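Local coordinates for protein probable zinc protease PqqL (Escherichia coli, PDB 6OFT) that probably works as a periplasmic zinc-dependent metalloendopeptidase of the M16 family, the present chain being the first half of the full protein, at residues Phe201-Gly205 against Leu381-Ala386. Residues are numbered along the deposited sequence; the frame is centred on the assembly and turned at random.
Sequences FIVVG and LTSRLA
Thr382 OG1 is the polar atom to look at first: it sits 3.5 Å from Val204 CB, lying against the valine while two hydrogen bonds hold it, one with the carbonyl O of Leu378 a turn back in the same helix, the other with Asn33 ND2. The buried hydroxyl is thus provided for. With chi1 at -45°, OG1 lies beside the threonine's own backbone N, and CG2 runs alongside Val204 CG2 at 3.8 Å. Val204 spreads its two methyls over the helix. CG1 reaches Leu381 CD2 at 4.0 Å, whereas CG2 touches Leu385 CD2 at 3.8 Å. An alanine here would take away both methyls: Leu381 CD2 would probably lose the strand methyl it rests on, Leu385 CD2 would keep only Ile202 of its two strand partners, and a gap would probably open beside the threonine CG2. Leu385 CD2 also meets Ile202 CG2, again at 3.8 Å, so one leucine methyl bridges two strand residues. Ile202 CD1 extends over the helix backbone to Ala386 CA, 3.8 Å away, beside the alanine methyl. No hydrogen bond joins the two segments, which run roughly antiparallel (151°), their axes 9.2 Å apart at closest approach. This is an apolar helix-on-sheet contact of an alpha/beta layer, away from the predicted zinc site. Strand 199-205 lies inside the six-stranded mixed sheet, between strands 19-24 and 31-38, and helix 378-391, from much later in the chain, covers one face, touched also by Trp35 and Met21 of the flanking strands; Val203 points to the other face and packs on helix 209-220.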
ATOM      1  N   PHE A 201      15.485  -9.946   5.800  1.00 20.67           N
ATOM      2  CA  PHE A 201      16.494  -8.948   5.466  1.00 20.32           C
ATOM      3  C   PHE A 201      16.525  -8.854   3.924  1.00 22.83           C
ATOM      4  O   PHE A 201      16.715  -9.872   3.253  1.00 20.69           O
ATOM      5  CB  PHE A 201      17.888  -9.317   6.051  1.00 21.72           C
ATOM      6  CG  PHE A 201      18.832  -8.142   5.950  1.00 22.69           C
ATOM      7  CD1 PHE A 201      18.704  -7.054   6.801  1.00 25.67           C
ATOM      8  CD2 PHE A 201      19.821  -8.104   4.973  1.00 23.86           C
ATOM      9  CE1 PHE A 201      19.532  -5.935   6.665  1.00 26.68           C
ATOM     10  CE2 PHE A 201      20.660  -6.995   4.854  1.00 26.28           C
ATOM     11  CZ  PHE A 201      20.503  -5.916   5.700  1.00 24.62           C
ATOM     12  N   ILE A 202      16.287  -7.648   3.371  1.00 19.97           N
ATOM     13  CA  ILE A 202      16.201  -7.394   1.924  1.00 19.20           C
ATOM     14  C   ILE A 202      17.412  -6.601   1.394  1.00 22.37           C
ATOM     15  O   ILE A 202      17.692  -5.513   1.878  1.00 20.89           O
ATOM     16  CB  ILE A 202      14.834  -6.715   1.594  1.00 21.87           C
ATOM     17  CG1 ILE A 202      13.640  -7.584   2.083  1.00 21.97           C
ATOM     18  CG2 ILE A 202      14.703  -6.366   0.099  1.00 22.65           C
ATOM     19  CD1 ILE A 202      12.303  -6.857   2.155  1.00 26.22           C
ATOM     20  N   VAL A 203      18.113  -7.159   0.394  1.00 20.19           N
ATOM     21  CA  VAL A 203      19.292  -6.537  -0.242  1.00 19.40           C
ATOM     22  C   VAL A 203      18.950  -6.293  -1.721  1.00 22.16           C
ATOM     23  O   VAL A 203      18.737  -7.249  -2.448  1.00 21.30           O
ATOM     24  CB  VAL A 203      20.572  -7.428  -0.070  1.00 23.47           C
ATOM     25  CG1 VAL A 203      21.785  -6.829  -0.783  1.00 22.72           C
ATOM     26  CG2 VAL A 203      20.893  -7.680   1.403  1.00 23.50           C
ATOM     27  N   VAL A 204      18.865  -5.020  -2.159  1.00 19.33           N
ATOM     28  CA  VAL A 204      18.549  -4.687  -3.562  1.00 18.53           C
ATOM     29  C   VAL A 204      19.592  -3.679  -4.033  1.00 23.80           C
ATOM     30  O   VAL A 204      19.692  -2.577  -3.486  1.00 21.86           O
ATOM     31  CB  VAL A 204      17.092  -4.160  -3.800  1.00 21.14           C
ATOM     32  CG1 VAL A 204      16.796  -4.007  -5.303  1.00 21.23           C
ATOM     33  CG2 VAL A 204      16.043  -5.065  -3.153  1.00 20.38           C
ATOM     34  N   GLY A 205      20.357  -4.051  -5.047  1.00 20.74           N
ATOM     35  CA  GLY A 205      21.371  -3.134  -5.522  1.00 20.11           C
ATOM     36  C   GLY A 205      22.569  -3.801  -6.129  1.00 23.60           C
ATOM     37  O   GLY A 205      22.556  -5.005  -6.403  1.00 21.51           O
ATOM     38  N   LEU A 381      11.532  -0.635  -6.950  1.00 22.43           N
ATOM     39  CA  LEU A 381      11.858  -2.056  -7.059  1.00 21.47           C
ATOM     40  C   LEU A 381      12.022  -2.675  -5.655  1.00 23.43           C
ATOM     41  O   LEU A 381      11.491  -3.766  -5.402  1.00 22.72           O
ATOM     42  CB  LEU A 381      13.129  -2.218  -7.916  1.00 21.64           C
ATOM     43  CG  LEU A 381      13.693  -3.624  -8.083  1.00 26.58           C
ATOM     44  CD1 LEU A 381      12.694  -4.560  -8.764  1.00 26.62           C
ATOM     45  CD2 LEU A 381      14.996  -3.584  -8.853  1.00 26.38           C
ATOM     46  N   THR A 382      12.695  -1.959  -4.727  1.00 20.37           N
ATOM     47  CA  THR A 382      12.861  -2.454  -3.342  1.00 20.52           C
ATOM     48  C   THR A 382      11.493  -2.575  -2.648  1.00 24.10           C
ATOM     49  O   THR A 382      11.239  -3.572  -1.953  1.00 22.64           O
ATOM     50  CB  THR A 382      13.859  -1.604  -2.523  1.00 22.69           C
ATOM     51  OG1 THR A 382      15.016  -1.351  -3.310  1.00 22.97           O
ATOM     52  CG2 THR A 382      14.287  -2.294  -1.221  1.00 17.66           C
ATOM     53  N   SER A 383      10.600  -1.581  -2.884  1.00 21.14           N
ATOM     54  CA  SER A 383       9.244  -1.559  -2.310  1.00 20.17           C
ATOM     55  C   SER A 383       8.402  -2.730  -2.811  1.00 22.73           C
ATOM     56  O   SER A 383       7.721  -3.367  -2.009  1.00 20.76           O
ATOM     57  CB  SER A 383       8.544  -0.232  -2.605  1.00 22.95           C
ATOM     58  OG  SER A 383       9.300   0.838  -2.065  1.00 31.44           O
ATOM     59  N   ARG A 384       8.451  -3.019  -4.143  1.00 21.48           N
ATOM     60  CA  ARG A 384       7.703  -4.133  -4.745  1.00 20.55           C
ATOM     61  C   ARG A 384       8.146  -5.469  -4.136  1.00 23.31           C
ATOM     62  O   ARG A 384       7.305  -6.317  -3.845  1.00 21.80           O
ATOM     63  CB  ARG A 384       7.835  -4.128  -6.290  1.00 21.48           C
ATOM     64  CG  ARG A 384       7.053  -5.258  -6.968  1.00 31.79           C
ATOM     65  CD  ARG A 384       6.764  -5.031  -8.459  1.00 34.91           C
ATOM     66  NE  ARG A 384       7.828  -5.517  -9.338  1.00 39.74           N
ATOM     67  CZ  ARG A 384       7.918  -6.763  -9.805  1.00 53.33           C
ATOM     68  NH1 ARG A 384       7.026  -7.682  -9.448  1.00 31.84           N
ATOM     69  NH2 ARG A 384       8.912  -7.103 -10.616  1.00 40.73           N
ATOM     70  N   LEU A 385       9.463  -5.656  -3.940  1.00 22.10           N
ATOM     71  CA  LEU A 385      10.006  -6.882  -3.336  1.00 22.19           C
ATOM     72  C   LEU A 385       9.582  -6.990  -1.855  1.00 23.70           C
ATOM     73  O   LEU A 385       9.198  -8.074  -1.394  1.00 22.54           O
ATOM     74  CB  LEU A 385      11.546  -6.931  -3.490  1.00 23.06           C
ATOM     75  CG  LEU A 385      12.224  -8.221  -3.033  1.00 28.63           C
ATOM     76  CD1 LEU A 385      11.682  -9.440  -3.788  1.00 30.22           C
ATOM     77  CD2 LEU A 385      13.753  -8.123  -3.169  1.00 28.47           C
ATOM     78  N   ALA A 386       9.590  -5.858  -1.128  1.00 19.86           N
ATOM     79  CA  ALA A 386       9.133  -5.820   0.276  1.00 19.23           C
ATOM     80  C   ALA A 386       7.646  -6.221   0.361  1.00 22.20           C
ATOM     81  O   ALA A 386       7.252  -6.962   1.259  1.00 21.45           O
ATOM     82  CB  ALA A 386       9.344  -4.427   0.867  1.00 19.54           C
TER